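Local coordinates for beta-N-acetylglucosaminidase-like protein Glycoside hydrolase family 20 (Flavobacterium johnsoniae, PDB 6YHH) that probably hydrolyses beta-linked N-acetylhexosamine residues, as a family 20 chitobiase involved in bacterial chitin breakdown, at residues L25-P37 with T56-L68. Sequence-based numbering, arbitrary orientation. Where two conformers were deposited one is given.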
ATOM      1  N   LEU A  25      18.778   0.027  25.125  1.00 13.54           N
ATOM      2  CA  LEU A  25      18.354  -1.119  24.326  1.00 14.31           C
ATOM      3  C   LEU A  25      19.575  -1.761  23.638  1.00 13.68           C
ATOM      4  O   LEU A  25      20.436  -1.051  23.025  1.00 14.16           O
ATOM      5  CB  LEU A  25      17.353  -0.675  23.235  1.00 16.99           C
ATOM      6  CG  LEU A  25      15.911  -0.920  23.418  1.00 21.10           C
ATOM      7  CD1 LEU A  25      15.227  -0.295  22.174  1.00 22.79           C
ATOM      8  CD2 LEU A  25      15.586  -2.397  23.504  1.00 18.30           C
ATOM      9  N   THR A  26      19.679  -3.063  23.821  1.00 12.96           N
ATOM     10  CA  THR A  26      20.793  -3.834  23.305  1.00 14.84           C
ATOM     11  C   THR A  26      20.263  -5.115  22.738  1.00 14.38           C
ATOM     12  O   THR A  26      19.099  -5.455  22.848  1.00 14.55           O
ATOM     13  CB  THR A  26      21.744  -4.294  24.446  1.00 14.43           C
ATOM     14  OG1 THR A  26      21.120  -5.296  25.233  1.00 15.46           O
ATOM     15  CG2 THR A  26      22.157  -3.083  25.262  1.00 15.80           C
ATOM     16  N   LYS A  27      21.191  -5.895  22.173  1.00 15.34           N
ATOM     17  CA  LYS A  27      20.867  -7.192  21.659  1.00 17.18           C
ATOM     18  C   LYS A  27      20.444  -8.234  22.705  1.00 15.84           C
ATOM     19  O   LYS A  27      19.911  -9.292  22.378  1.00 17.85           O
ATOM     20  CB  LYS A  27      22.059  -7.706  20.802  1.00 20.53           C
ATOM     21  CG  LYS A  27      21.612  -8.607  19.642  1.00 21.59           C
ATOM     22  CD  LYS A  27      22.759  -8.778  18.684  1.00 22.97           C
ATOM     23  CE  LYS A  27      22.425  -9.931  17.799  1.00 24.33           C
ATOM     24  NZ  LYS A  27      21.662  -9.449  16.668  1.00 20.42           N
ATOM     25  N   ASN A  28      20.572  -7.901  23.988  1.00 16.10           N
ATOM     26  CA  ASN A  28      20.091  -8.746  25.081  1.00 18.08           C
ATOM     27  C   ASN A  28      18.598  -8.626  25.305  1.00 15.91           C
ATOM     28  O   ASN A  28      17.998  -9.404  26.036  1.00 16.37           O
ATOM     29  CB  ASN A  28      20.809  -8.385  26.431  1.00 20.49           C
ATOM     30  CG  ASN A  28      20.567  -9.445  27.496  1.00 25.83           C
ATOM     31  OD1 ASN A  28      20.732 -10.650  27.202  1.00 30.78           O
ATOM     32  ND2 ASN A  28      20.114  -9.036  28.722  1.00 26.48           N
ATOM     33  N   PHE A  29      17.982  -7.590  24.705  1.00 15.67           N
ATOM     34  CA  PHE A  29      16.565  -7.387  24.891  1.00 13.47           C
ATOM     35  C   PHE A  29      15.647  -8.537  24.509  1.00 13.50           C
ATOM     36  O   PHE A  29      15.690  -9.063  23.365  1.00 15.51           O
ATOM     37  CB  PHE A  29      16.129  -6.129  24.178  1.00 12.90           C
ATOM     38  CG  PHE A  29      14.713  -5.676  24.497  1.00 12.43           C
ATOM     39  CD1 PHE A  29      14.456  -4.942  25.653  1.00 13.49           C
ATOM     40  CD2 PHE A  29      13.660  -5.936  23.650  1.00 13.13           C
ATOM     41  CE1 PHE A  29      13.173  -4.521  25.925  1.00 13.68           C
ATOM     42  CE2 PHE A  29      12.367  -5.460  23.930  1.00 13.28           C
ATOM     43  CZ  PHE A  29      12.134  -4.796  25.096  1.00 12.64           C
ATOM     44  N   LYS A  30      14.813  -8.905  25.472  1.00 12.58           N
ATOM     45  CA  LYS A  30      13.785  -9.894  25.335  1.00 14.66           C
ATOM     46  C   LYS A  30      12.526  -9.527  26.104  1.00 13.24           C
ATOM     47  O   LYS A  30      12.571  -8.681  27.027  1.00 16.03           O
ATOM     48  CB  LYS A  30      14.323 -11.291  25.848  1.00 15.44           C
ATOM     49  CG  LYS A  30      15.463 -11.874  25.046  1.00 17.34           C
ATOM     50  CD  LYS A  30      15.902 -13.262  25.548  1.00 21.83           C
ATOM     51  CE  LYS A  30      17.001 -13.141  26.630  1.00 27.06           C
ATOM     52  NZ  LYS A  30      18.291 -12.347  26.444  1.00 27.00           N
ATOM     53  N   VAL A  31      11.428 -10.184  25.742  1.00 14.23           N
ATOM     54  CA  VAL A  31      10.117 -10.012  26.317  1.00 15.62           C
ATOM     55  C   VAL A  31       9.564 -11.307  26.877  1.00 15.93           C
ATOM     56  O   VAL A  31       9.721 -12.396  26.328  1.00 16.27           O
ATOM     57  CB  VAL A  31       9.116  -9.347  25.323  1.00 16.54           C
ATOM     58  CG1 VAL A  31       8.822 -10.259  24.153  1.00 18.68           C
ATOM     59  CG2 VAL A  31       7.832  -8.934  26.008  1.00 17.12           C
ATOM     60  N   ASN A  32       8.849 -11.161  27.985  1.00 14.86           N
ATOM     61  CA  ASN A  32       8.196 -12.261  28.694  1.00 15.61           C
ATOM     62  C   ASN A  32       6.826 -11.819  29.119  1.00 14.70           C
ATOM     63  O   ASN A  32       6.683 -10.635  29.498  1.00 15.94           O
ATOM     64  CB  ASN A  32       9.004 -12.589  29.960  1.00 16.87           C
ATOM     65  CG  ASN A  32       8.537 -13.870  30.609  1.00 19.03           C
ATOM     66  OD1 ASN A  32       8.516 -14.931  29.971  1.00 18.25           O
ATOM     67  ND2 ASN A  32       8.102 -13.763  31.904  1.00 20.35           N
ATOM     68  N   ILE A  33       5.889 -12.746  29.073  1.00 14.29           N
ATOM     69  CA  ILE A  33       4.517 -12.497  29.382  1.00 14.89           C
ATOM     70  C   ILE A  33       4.078 -13.459  30.495  1.00 16.75           C
ATOM     71  O   ILE A  33       4.339 -14.670  30.406  1.00 14.81           O
ATOM     72  CB  ILE A  33       3.572 -12.716  28.185  1.00 15.80           C
ATOM     73  CG1 ILE A  33       4.059 -11.955  26.936  1.00 14.56           C
ATOM     74  CG2 ILE A  33       2.164 -12.302  28.546  1.00 14.93           C
ATOM     75  CD1 ILE A  33       3.300 -12.421  25.727  1.00 14.91           C
ATOM     76  N   SER A  34       3.346 -12.924  31.460  0.50 15.28           N
ATOM     77  CA  SER A  34       2.885 -13.699  32.609  0.50 15.01           C
ATOM     78  C   SER A  34       1.465 -13.379  32.989  0.50 15.13           C
ATOM     79  O   SER A  34       0.822 -12.442  32.473  0.50 14.01           O
ATOM     80  CB  SER A  34       3.805 -13.478  33.804  0.50 14.89           C
ATOM     81  OG  SER A  34       3.697 -12.154  34.283  0.50 13.42           O
ATOM     82  N   GLY A  35       0.916 -14.246  33.837  1.00 14.39           N
ATOM     83  CA  GLY A  35      -0.419 -14.040  34.282  1.00 14.39           C
ATOM     84  C   GLY A  35      -1.427 -14.832  33.511  1.00 15.14           C
ATOM     85  O   GLY A  35      -1.245 -16.041  33.181  1.00 15.07           O
ATOM     86  N   ASN A  36      -2.553 -14.203  33.242  1.00 14.02           N
ATOM     87  CA  ASN A  36      -3.660 -14.902  32.563  1.00 15.17           C
ATOM     88  C   ASN A  36      -4.296 -13.963  31.522  1.00 14.56           C
ATOM     89  O   ASN A  36      -5.458 -13.686  31.557  1.00 14.24           O
ATOM     90  CB  ASN A  36      -4.727 -15.438  33.523  1.00 18.25           C
ATOM     91  CG  ASN A  36      -5.803 -16.242  32.836  1.00 19.61           C
ATOM     92  OD1 ASN A  36      -5.567 -16.898  31.854  1.00 21.29           O
ATOM     93  ND2 ASN A  36      -7.029 -16.140  33.337  1.00 22.10           N
ATOM     94  N   PRO A  37      -3.471 -13.542  30.567  1.00 14.10           N
ATOM     95  CA  PRO A  37      -4.070 -12.779  29.407  1.00 13.97           C
ATOM     96  C   PRO A  37      -4.868 -13.627  28.430  1.00 13.76           C
ATOM     97  O   PRO A  37      -4.683 -14.869  28.340  1.00 14.74           O
ATOM     98  CB  PRO A  37      -2.831 -12.327  28.659  1.00 13.13           C
ATOM     99  CG  PRO A  37      -1.831 -13.424  28.914  1.00 14.32           C
ATOM    100  CD  PRO A  37      -2.042 -13.829  30.375  1.00 13.49           C
ATOM    101  N   THR A  56      15.140   0.294  15.206  1.00  9.79           N
ATOM    102  CA  THR A  56      16.438   0.263  15.874  1.00 10.91           C
ATOM    103  C   THR A  56      17.537  -0.529  15.221  1.00 11.32           C
ATOM    104  O   THR A  56      18.749  -0.275  15.520  1.00 11.89           O
ATOM    105  CB  THR A  56      16.315  -0.260  17.309  1.00 10.66           C
ATOM    106  OG1 THR A  56      15.759  -1.583  17.368  1.00 11.20           O
ATOM    107  CG2 THR A  56      15.480   0.675  18.123  1.00 12.77           C
ATOM    108  N   GLY A  57      17.152  -1.537  14.408  1.00 11.55           N
ATOM    109  CA  GLY A  57      18.178  -2.266  13.659  1.00 12.27           C
ATOM    110  C   GLY A  57      19.025  -3.164  14.564  1.00 11.69           C
ATOM    111  O   GLY A  57      20.191  -3.486  14.186  1.00 11.58           O
ATOM    112  N   ILE A  58      18.457  -3.637  15.654  1.00 12.16           N
ATOM    113  CA  ILE A  58      19.211  -4.422  16.633  1.00 12.06           C
ATOM    114  C   ILE A  58      19.321  -5.878  16.257  1.00 12.54           C
ATOM    115  O   ILE A  58      20.365  -6.474  16.524  1.00 13.93           O
ATOM    116  CB  ILE A  58      18.685  -4.170  18.054  1.00 12.88           C
ATOM    117  CG1 ILE A  58      19.052  -2.732  18.426  1.00 16.52           C
ATOM    118  CG2 ILE A  58      19.273  -5.241  19.016  1.00 13.50           C
ATOM    119  CD1 ILE A  58      18.472  -2.212  19.715  1.00 17.42           C
ATOM    120  N   PHE A  59      18.300  -6.425  15.612  1.00 11.49           N
ATOM    121  CA  PHE A  59      18.146  -7.851  15.279  1.00 11.90           C
ATOM    122  C   PHE A  59      17.947  -8.661  16.559  1.00 12.91           C
ATOM    123  O   PHE A  59      18.837  -9.417  17.006  1.00 12.30           O
ATOM    124  CB  PHE A  59      19.326  -8.377  14.427  1.00 12.72           C
ATOM    125  CG  PHE A  59      19.353  -7.855  12.992  1.00 11.85           C
ATOM    126  CD1 PHE A  59      19.561  -6.528  12.675  1.00 13.24           C
ATOM    127  CD2 PHE A  59      19.174  -8.755  11.967  1.00 12.30           C
ATOM    128  CE1 PHE A  59      19.605  -6.095  11.346  1.00 13.55           C
ATOM    129  CE2 PHE A  59      19.200  -8.301  10.651  1.00 13.67           C
ATOM    130  CZ  PHE A  59      19.365  -6.992  10.373  1.00 13.27           C
ATOM    131  N   PHE A  60      16.791  -8.482  17.168  1.00 13.15           N
ATOM    132  CA  PHE A  60      16.471  -9.147  18.455  1.00 13.52           C
ATOM    133  C   PHE A  60      16.471 -10.651  18.273  1.00 13.71           C
ATOM    134  O   PHE A  60      16.131 -11.181  17.209  1.00 14.31           O
ATOM    135  CB  PHE A  60      15.087  -8.662  18.956  1.00 13.12           C
ATOM    136  CG  PHE A  60      15.063  -7.194  19.290  1.00 12.30           C
ATOM    137  CD1 PHE A  60      15.991  -6.669  20.096  1.00 12.48           C
ATOM    138  CD2 PHE A  60      14.043  -6.352  18.805  1.00 11.91           C
ATOM    139  CE1 PHE A  60      15.980  -5.345  20.466  1.00 13.25           C
ATOM    140  CE2 PHE A  60      14.005  -5.046  19.199  1.00 12.67           C
ATOM    141  CZ  PHE A  60      14.991  -4.506  19.963  1.00 13.84           C
ATOM    142  N   GLU A  61      16.788 -11.344  19.353  1.00 14.59           N
ATOM    143  CA  GLU A  61      16.786 -12.829  19.352  1.00 15.05           C
ATOM    144  C   GLU A  61      15.485 -13.491  19.102  1.00 14.33           C
ATOM    145  O   GLU A  61      15.437 -14.492  18.437  1.00 15.97           O
ATOM    146  CB  GLU A  61      17.374 -13.384  20.701  1.00 18.73           C
ATOM    147  N   GLN A  62      14.380 -13.042  19.671  1.00 13.31           N
ATOM    148  CA  GLN A  62      13.149 -13.730  19.567  1.00 14.54           C
ATOM    149  C   GLN A  62      12.490 -13.502  18.220  1.00 15.84           C
ATOM    150  O   GLN A  62      12.530 -12.353  17.691  1.00 15.56           O
ATOM    151  CB  GLN A  62      12.191 -13.188  20.640  1.00 15.09           C
ATOM    152  CG  GLN A  62      12.516 -13.698  22.026  1.00 17.67           C
ATOM    153  CD  GLN A  62      11.762 -12.918  23.046  1.00 16.56           C
ATOM    154  OE1 GLN A  62      12.072 -11.760  23.282  1.00 12.80           O
ATOM    155  NE2 GLN A  62      10.686 -13.511  23.574  1.00 18.95           N
ATOM    156  N   GLY A  63      11.875 -14.564  17.723  1.00 17.25           N
ATOM    157  CA  GLY A  63      11.057 -14.455  16.531  1.00 17.83           C
ATOM    158  C   GLY A  63       9.616 -14.253  16.964  1.00 17.25           C
ATOM    159  O   GLY A  63       9.290 -13.194  17.477  1.00 17.87           O
ATOM    160  N   PHE A  64       8.804 -15.267  16.794  1.00 14.61           N
ATOM    161  CA  PHE A  64       7.394 -15.225  17.259  1.00 13.80           C
ATOM    162  C   PHE A  64       7.269 -15.503  18.763  1.00 15.09           C
ATOM    163  O   PHE A  64       7.964 -16.380  19.296  1.00 15.83           O
ATOM    164  CB  PHE A  64       6.585 -16.219  16.463  1.00 14.27           C
ATOM    165  CG  PHE A  64       6.427 -15.847  14.990  1.00 15.38           C
ATOM    166  CD1 PHE A  64       7.381 -16.230  14.075  1.00 17.05           C
ATOM    167  CD2 PHE A  64       5.344 -15.063  14.544  1.00 17.76           C
ATOM    168  CE1 PHE A  64       7.268 -15.869  12.733  1.00 16.80           C
ATOM    169  CE2 PHE A  64       5.228 -14.683  13.183  1.00 17.67           C
ATOM    170  CZ  PHE A  64       6.192 -15.111  12.285  1.00 17.87           C
ATOM    171  N   ILE A  65       6.395 -14.743  19.441  1.00 13.86           N
ATOM    172  CA  ILE A  65       6.071 -14.939  20.868  1.00 15.70           C
ATOM    173  C   ILE A  65       4.718 -15.657  20.867  1.00 16.59           C
ATOM    174  O   ILE A  65       3.728 -15.204  20.252  1.00 16.27           O
ATOM    175  CB  ILE A  65       6.087 -13.588  21.595  1.00 18.71           C
ATOM    176  CG1 ILE A  65       7.519 -13.088  21.803  1.00 23.40           C
ATOM    177  CG2 ILE A  65       5.378 -13.720  22.940  1.00 19.19           C
ATOM    178  CD1 ILE A  65       7.923 -12.066  20.807  1.00 29.11           C
ATOM    179  N   THR A  66       4.670 -16.860  21.487  1.00 14.85           N
ATOM    180  CA  THR A  66       3.485 -17.702  21.416  1.00 14.58           C
ATOM    181  C   THR A  66       2.916 -18.274  22.739  1.00 15.22           C
ATOM    182  O   THR A  66       1.761 -18.757  22.726  1.00 15.35           O
ATOM    183  CB  THR A  66       3.718 -18.918  20.494  1.00 17.38           C
ATOM    184  OG1 THR A  66       4.847 -19.641  20.940  1.00 15.94           O
ATOM    185  CG2 THR A  66       3.981 -18.436  19.066  1.00 18.84           C
ATOM    186  N   LYS A  67       3.718 -18.223  23.802  1.00 16.09           N
ATOM    187  CA  LYS A  67       3.344 -18.792  25.139  1.00 17.84           C
ATOM    188  C   LYS A  67       3.774 -17.873  26.263  1.00 16.96           C
ATOM    189  O   LYS A  67       4.632 -17.011  26.127  1.00 15.13           O
ATOM    190  CB  LYS A  67       4.072 -20.135  25.331  1.00 21.83           C
ATOM    191  CG  LYS A  67       3.759 -21.277  24.328  1.00 25.17           C
ATOM    192  CD  LYS A  67       4.697 -22.498  24.518  1.00 25.96           C
ATOM    193  N   LEU A  68       3.166 -18.123  27.417  1.00 17.74           N
ATOM    194  CA  LEU A  68       3.582 -17.504  28.639  1.00 17.88           C
ATOM    195  C   LEU A  68       4.927 -18.020  29.100  1.00 17.81           C
ATOM    196  O   LEU A  68       5.278 -19.189  28.883  1.00 19.89           O
ATOM    197  CB  LEU A  68       2.531 -17.724  29.739  1.00 18.30           C
ATOM    198  CG  LEU A  68       1.094 -17.313  29.444  1.00 17.96           C
ATOM    199  CD1 LEU A  68       0.114 -17.807  30.527  1.00 21.09           C
ATOM    200  CD2 LEU A  68       0.947 -15.826  29.267  1.00 16.67           C
TER
HETATM  201  O   HOH W   1      17.561  -9.849  21.653  1.00 18.72           O
HETATM  202  O   HOH W   2      14.138 -10.746  21.690  1.00 13.78           O
HETATM  203  O   HOH W   3       6.385 -15.162  27.485  1.00 13.09           O
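T56 CG2 touches L25 CD1 where helix 40-56 gives way to a loop that runs alongside 25-37 in the same direction. Strand 31-35, the helix and strand 76-80, which pairs parallel with 31-35, form a beta-alpha-beta crossover in the small alpha/beta domain that accompanies the catalytic barrel in family 20; the loop is part of the connection from the helix to strand 76-80. I58 comes next, its CD1 against L25 CB and its CG2 against the backbone of K27. The lysine chain runs out straight and bends only at its end (chi4 88°), which brings NZ onto two successive carbonyls: F59 O at 2.8 Å and I58 O at 3.2 Å, the latter met in its carbonyl plane. The F59 ring turns away, towards Y547 of the second subunit.

F60 lies inward, where its ring receives F29 CD2 over one face and T26 O at its edge; the two phenyl planes are inclined by 47°. A water bridges E61 N to the carbonyls of K27 and F29.

Q62 engages the backbone of V31 much as a residue of a neighbouring strand would. Extended beyond CG, it presents its amide to both polar backbone atoms of V31: OE1 accepts from V31 N (3.0 Å, 162° at the hydrogen), and NE2 donates to V31 O. A second water, donating to OE1 and F29 O while accepting from Q62 N, helps fix the amide's rotation. I65 packs on the strand's aliphatic side chains, CG1 on V31 CG1 and CG2 on I33 CD1.

A water that accepts from I33 N lies within hydrogen-bonding distance of K67 O, which competes with other acceptors for its protons. Last, L68 CD2 rests against both I33 CG2 and P37 CG, while L68 CA approaches I33 O at 3.4 Å in a C-H...O contact.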